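Local coordinates for glutaredoxin, CPYC type (Chlamydomonas reinhardtii, PDB 7NCV), which probably catalyses glutathione-dependent reduction of disulfides as a CPYC-type glutaredoxin, and can bind an iron-sulfur cluster, at residues 35-40 / 99-104; 31-36 / 73-78. All coordinates share one frame; numbering follows the deposited sequence.

Contact 1: 35-40 / 99-104; sequences NALNQF and KLLQEA
Segments 35-40 and 99-104 of this thioredoxin-fold protein come nearest at Phe40 and Leu101, CA atoms 8.4 Å apart, as the end of helix 28-41 meets the C-terminal helix 96-103. At that separation side chains alone make the join. Leu101 carries it from the C-terminal helix: its CB points at helix 28-41, and its two methyls go to different partners. CD1 reaches the root of Phe40, lying 3.7 Å from Phe40 CB and approaching the ring obliquely beside CG, the two side chains crossing at about a right angle. With Phe40 CG beside its backbone N (chi1 -56°), the ring lies on the side of Gln39, whose CB packs over one face near the rim. Leu101 also reaches the C-terminal Leu107, while Leu97, one turn earlier on its helix, touches both Leu37 and Phe40. Leu37 and Leu101 both reach strand 19-23, which places the contact at the sheet-facing side of the two helices. The CB of Leu37 heads alongside the facing helix, yet the end of its side chain turns inward, CD2 coming to 4.3 Å from CD2 of Leu101, a looser methyl-to-methyl touch.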
loop_
_atom_site.group_PDB
_atom_site.type_symbol
_atom_site.label_atom_id
_atom_site.label_comp_id
_atom_site.label_asym_id
_atom_site.label_seq_id
_atom_site.Cartn_x
_atom_site.Cartn_y
_atom_site.Cartn_z
ATOM N N ASN A 35 -3.862 -9.132 -5.424
ATOM C CA ASN A 35 -4.161 -10.559 -5.465
ATOM C C ASN A 35 -3.450 -11.271 -4.322
ATOM O O ASN A 35 -4.002 -12.222 -3.737
ATOM C CB ASN A 35 -3.734 -11.144 -6.800
ATOM C CG ASN A 35 -4.736 -10.848 -7.901
ATOM O OD1 ASN A 35 -5.850 -10.387 -7.660
ATOM N ND2 ASN A 35 -4.307 -11.136 -9.164
ATOM N N ALA A 36 -2.224 -10.823 -3.987
ATOM C CA ALA A 36 -1.485 -11.420 -2.879
ATOM C C ALA A 36 -2.217 -11.218 -1.552
ATOM O O ALA A 36 -2.427 -12.183 -0.785
ATOM C CB ALA A 36 -0.071 -10.857 -2.835
ATOM N N LEU A 37 -2.608 -9.981 -1.280
ATOM C CA LEU A 37 -3.380 -9.695 -0.074
ATOM C C LEU A 37 -4.696 -10.464 -0.081
ATOM O O LEU A 37 -5.154 -10.918 0.989
ATOM C CB LEU A 37 -3.602 -8.186 -0.031
ATOM C CG LEU A 37 -2.332 -7.435 0.368
ATOM C CD1 LEU A 37 -2.526 -5.946 0.016
ATOM C CD2 LEU A 37 -1.876 -7.609 1.845
ATOM N N ASN A 38 -5.345 -10.568 -1.243
ATOM C CA ASN A 38 -6.658 -11.237 -1.335
ATOM C C ASN A 38 -6.573 -12.726 -1.011
ATOM O O ASN A 38 -7.615 -13.359 -0.753
ATOM C CB ASN A 38 -7.259 -11.048 -2.724
ATOM C CG ASN A 38 -7.668 -9.622 -2.973
ATOM O OD1 ASN A 38 -7.734 -8.785 -2.071
ATOM N ND2 ASN A 38 -7.986 -9.352 -4.223
ATOM N N GLN A 39 -5.363 -13.324 -1.024
ATOM C CA GLN A 39 -5.242 -14.704 -0.566
ATOM C C GLN A 39 -5.586 -14.848 0.912
ATOM O O GLN A 39 -5.941 -15.969 1.353
ATOM C CB GLN A 39 -3.821 -15.230 -0.788
ATOM C CG GLN A 39 -3.368 -15.181 -2.225
ATOM C CD GLN A 39 -1.928 -15.729 -2.368
ATOM O OE1 GLN A 39 -1.184 -15.359 -3.287
ATOM N NE2 GLN A 39 -1.539 -16.607 -1.445
ATOM N N PHE A 40 -5.487 -13.752 1.677
ATOM C CA PHE A 40 -5.669 -13.783 3.121
ATOM C C PHE A 40 -6.796 -12.910 3.625
ATOM O O PHE A 40 -7.466 -13.329 4.570
ATOM C CB PHE A 40 -4.382 -13.356 3.815
ATOM C CG PHE A 40 -3.200 -14.216 3.392
ATOM C CD1 PHE A 40 -3.037 -15.483 3.931
ATOM C CD2 PHE A 40 -2.325 -13.763 2.406
ATOM C CE1 PHE A 40 -1.941 -16.304 3.493
ATOM C CE2 PHE A 40 -1.268 -14.584 1.984
ATOM C CZ PHE A 40 -1.101 -15.832 2.528
ATOM N N LYS A 99 2.129 -13.926 8.248
ATOM C CA LYS A 99 2.618 -13.602 9.585
ATOM C C LYS A 99 2.501 -12.100 9.861
ATOM O O LYS A 99 2.097 -11.701 10.961
ATOM C CB LYS A 99 4.063 -14.107 9.725
ATOM C CG LYS A 99 4.656 -13.773 11.078
ATOM C CD LYS A 99 4.495 -14.850 12.094
ATOM C CE LYS A 99 5.859 -15.061 12.801
ATOM N NZ LYS A 99 5.868 -16.268 13.666
ATOM N N LEU A 100 2.848 -11.255 8.886
ATOM C CA LEU A 100 2.758 -9.808 9.110
ATOM C C LEU A 100 1.309 -9.398 9.323
ATOM O O LEU A 100 0.995 -8.490 10.138
ATOM C CB LEU A 100 3.318 -9.049 7.909
ATOM C CG LEU A 100 4.842 -9.165 7.745
ATOM C CD1 LEU A 100 5.229 -8.536 6.438
ATOM C CD2 LEU A 100 5.564 -8.478 8.919
ATOM N N LEU A 101 0.385 -10.034 8.588
ATOM C CA LEU A 101 -1.040 -9.701 8.748
ATOM C C LEU A 101 -1.527 -10.114 10.116
ATOM O O LEU A 101 -2.339 -9.389 10.739
ATOM C CB LEU A 101 -1.876 -10.376 7.643
ATOM C CG LEU A 101 -1.642 -9.785 6.246
ATOM C CD1 LEU A 101 -2.389 -10.626 5.211
ATOM C CD2 LEU A 101 -2.054 -8.278 6.105
ATOM N N GLN A 102 -1.080 -11.268 10.605
ATOM C CA GLN A 102 -1.428 -11.694 11.952
ATOM C C GLN A 102 -0.920 -10.708 12.994
ATOM O O GLN A 102 -1.675 -10.308 13.907
ATOM C CB GLN A 102 -0.887 -13.095 12.199
ATOM C CG GLN A 102 -1.628 -14.144 11.369
ATOM C CD GLN A 102 -0.866 -15.488 11.293
ATOM O OE1 GLN A 102 0.359 -15.534 11.415
ATOM N NE2 GLN A 102 -1.596 -16.574 11.097
ATOM N N GLU A 103 0.345 -10.299 12.866
ATOM C CA GLU A 103 0.964 -9.377 13.807
ATOM C C GLU A 103 0.258 -8.026 13.791
ATOM O O GLU A 103 0.152 -7.364 14.844
ATOM C CB GLU A 103 2.447 -9.247 13.486
ATOM C CG GLU A 103 3.208 -10.592 13.789
ATOM C CD GLU A 103 4.646 -10.569 13.368
ATOM O OE1 GLU A 103 5.047 -9.676 12.593
ATOM O OE2 GLU A 103 5.361 -11.461 13.861
ATOM N N ALA A 104 -0.279 -7.623 12.642
ATOM C CA ALA A 104 -1.053 -6.375 12.514
ATOM C C ALA A 104 -2.459 -6.474 13.075
ATOM O O ALA A 104 -3.154 -5.431 13.153
ATOM C CB ALA A 104 -1.165 -5.979 11.041
#

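Contact 2: 31-36 / 73-78; sequences VKAKNA and PRVFIN
The methyl of Ala33 points from helix 28-41 straight at the start of strand 74-77 and rests against two apolar groups on the strand side, the ring of Pro73 and one branch of Val75. Its CB lies 4.0 Å from CG of Pro73, the atom of the pyrrolidine ring that leans toward the helix, and 3.9 Å from CG2 of Val75. Both Pro73 and Val75 direct their CB atoms at the helix, while Arg74 between them points away, as expected for neighbours in an extended strand. Val75 places CG1 anti to its backbone N (chi1 177°), which leaves CG2 beside that N and on the side of the Ala33 methyl. Such a short side chain lets the helix come close: the CA atoms of Ala33 and Pro73 are 7.2 Å apart. All three residues are buried, and the layer continues through Val21 of strand 19-23, touched by both Pro73 and Val75, and through Thr88 of helix 85-94, which meets Val75. On the far side of the strand, Phe76 packs against helix 58-67. Pro73 follows a cis peptide bond and its side chain touches the Cys27/Cys30 CxxC pair, whose cysteines were modelled as a disulfide in another structure of this protein but are not joined here. A cis-proline beside a CxxC at a helix start is the hallmark of the thioredoxin-fold active site.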
loop_
_atom_site.group_PDB
_atom_site.type_symbol
_atom_site.label_atom_id
_atom_site.label_comp_id
_atom_site.label_asym_id
_atom_site.label_seq_id
_atom_site.Cartn_x
_atom_site.Cartn_y
_atom_site.Cartn_z
ATOM N N VAL A 31 -2.227 -4.993 -9.266
ATOM C CA VAL A 31 -3.027 -6.202 -9.216
ATOM C C VAL A 31 -2.247 -7.315 -8.531
ATOM O O VAL A 31 -2.807 -8.085 -7.759
ATOM C CB VAL A 31 -3.493 -6.613 -10.634
ATOM C CG1 VAL A 31 -4.262 -7.961 -10.575
ATOM C CG2 VAL A 31 -4.345 -5.517 -11.225
ATOM N N LYS A 32 -0.943 -7.439 -8.812
ATOM C CA LYS A 32 -0.153 -8.474 -8.154
ATOM C C LYS A 32 -0.210 -8.299 -6.646
ATOM O O LYS A 32 -0.386 -9.283 -5.914
ATOM C CB LYS A 32 1.286 -8.370 -8.654
ATOM C CG LYS A 32 2.197 -9.501 -8.219
ATOM C CD LYS A 32 3.578 -9.404 -8.904
ATOM C CE LYS A 32 3.532 -9.576 -10.374
ATOM N NZ LYS A 32 4.945 -9.844 -10.836
ATOM N N ALA A 33 -0.113 -7.051 -6.168
ATOM C CA ALA A 33 -0.188 -6.825 -4.728
ATOM C C ALA A 33 -1.568 -7.125 -4.181
ATOM O O ALA A 33 -1.684 -7.749 -3.122
ATOM C CB ALA A 33 0.171 -5.379 -4.446
ATOM N N LYS A 34 -2.607 -6.688 -4.898
ATOM C CA LYS A 34 -3.973 -6.905 -4.427
ATOM C C LYS A 34 -4.274 -8.387 -4.378
ATOM O O LYS A 34 -4.846 -8.894 -3.409
ATOM C CB LYS A 34 -4.943 -6.197 -5.360
ATOM C CG LYS A 34 -4.895 -4.697 -5.198
ATOM C CD LYS A 34 -5.609 -4.124 -6.472
ATOM C CE LYS A 34 -5.724 -2.612 -6.306
ATOM N NZ LYS A 34 -6.443 -2.129 -7.557
ATOM N N ASN A 35 -3.862 -9.132 -5.424
ATOM C CA ASN A 35 -4.161 -10.559 -5.465
ATOM C C ASN A 35 -3.450 -11.271 -4.322
ATOM O O ASN A 35 -4.002 -12.222 -3.737
ATOM C CB ASN A 35 -3.734 -11.144 -6.800
ATOM C CG ASN A 35 -4.736 -10.848 -7.901
ATOM O OD1 ASN A 35 -5.850 -10.387 -7.660
ATOM N ND2 ASN A 35 -4.307 -11.136 -9.164
ATOM N N ALA A 36 -2.224 -10.823 -3.987
ATOM C CA ALA A 36 -1.485 -11.420 -2.879
ATOM C C ALA A 36 -2.217 -11.218 -1.552
ATOM O O ALA A 36 -2.427 -12.183 -0.785
ATOM C CB ALA A 36 -0.071 -10.857 -2.835
ATOM N N PRO A 73 2.332 -0.081 -7.017
ATOM C CA PRO A 73 1.697 0.082 -5.709
ATOM C C PRO A 73 2.695 0.348 -4.603
ATOM O O PRO A 73 3.906 0.035 -4.706
ATOM C CB PRO A 73 1.054 -1.294 -5.433
ATOM C CG PRO A 73 2.006 -2.303 -6.173
ATOM C CD PRO A 73 2.522 -1.532 -7.373
ATOM N N ARG A 74 2.185 0.892 -3.503
ATOM C CA ARG A 74 2.953 1.083 -2.255
ATOM C C ARG A 74 2.124 0.493 -1.128
ATOM O O ARG A 74 1.043 1.002 -0.814
ATOM C CB ARG A 74 3.272 2.570 -2.013
ATOM C CG ARG A 74 4.139 3.194 -3.136
ATOM C CD ARG A 74 5.635 2.844 -2.953
ATOM N NE ARG A 74 6.400 2.716 -4.190
ATOM C CZ ARG A 74 7.728 2.616 -4.225
ATOM N NH1 ARG A 74 8.406 2.516 -5.380
ATOM N NH2 ARG A 74 8.372 2.538 -3.086
ATOM N N VAL A 75 2.568 -0.641 -0.599
ATOM C CA VAL A 75 1.809 -1.434 0.370
ATOM C C VAL A 75 2.356 -1.187 1.760
ATOM O O VAL A 75 3.587 -1.264 1.986
ATOM C CB VAL A 75 1.925 -2.931 0.032
ATOM C CG1 VAL A 75 1.213 -3.770 1.058
ATOM C CG2 VAL A 75 1.376 -3.212 -1.377
ATOM N N PHE A 76 1.446 -0.904 2.700
ATOM C CA PHE A 76 1.812 -0.726 4.107
ATOM C C PHE A 76 1.017 -1.675 4.982
ATOM O O PHE A 76 -0.185 -1.881 4.752
ATOM C CB PHE A 76 1.515 0.714 4.574
ATOM C CG PHE A 76 2.247 1.791 3.785
ATOM C CD1 PHE A 76 1.768 2.211 2.519
ATOM C CD2 PHE A 76 3.331 2.449 4.363
ATOM C CE1 PHE A 76 2.406 3.259 1.830
ATOM C CE2 PHE A 76 3.958 3.483 3.718
ATOM C CZ PHE A 76 3.510 3.887 2.438
ATOM N N ILE A 77 1.675 -2.249 5.999
ATOM C CA ILE A 77 1.005 -3.111 6.964
ATOM C C ILE A 77 1.437 -2.679 8.353
ATOM O O ILE A 77 2.643 -2.514 8.595
ATOM C CB ILE A 77 1.359 -4.591 6.729
ATOM C CG1 ILE A 77 0.889 -5.005 5.302
ATOM C CG2 ILE A 77 0.743 -5.453 7.826
ATOM C CD1 ILE A 77 1.335 -6.448 4.974
ATOM N N ASN A 78 0.464 -2.475 9.257
ATOM C CA ASN A 78 0.790 -2.145 10.669
ATOM C C ASN A 78 1.641 -0.868 10.758
ATOM O O ASN A 78 2.502 -0.734 11.647
ATOM C CB ASN A 78 1.529 -3.321 11.350
ATOM C CG ASN A 78 1.491 -3.229 12.862
ATOM O OD1 ASN A 78 0.486 -2.852 13.427
ATOM N ND2 ASN A 78 2.604 -3.565 13.504
#

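Both contacts use helix 28-41 and share Asn35 and Ala36, with centres about 9 Å apart. Contact 2 lies nearer the redox end, where the CxxC motif sits at the start of the helix, and its Pro73 side chain is about 3 Å from a bound acetate, probably from the crystallisation liquor. Contact 1 lies at the other end, the Leu101 side chain about 6 Å from a sodium ion. Strand 74-77 joins them directly: Ile77 CD1 packs 4.0 Å from Leu101 CD2, and Ile77 CG2 lies 3.8 Å from Ala104 CB. One helix is thus packed against the central sheet near the active site and against the C-terminal helix farther along.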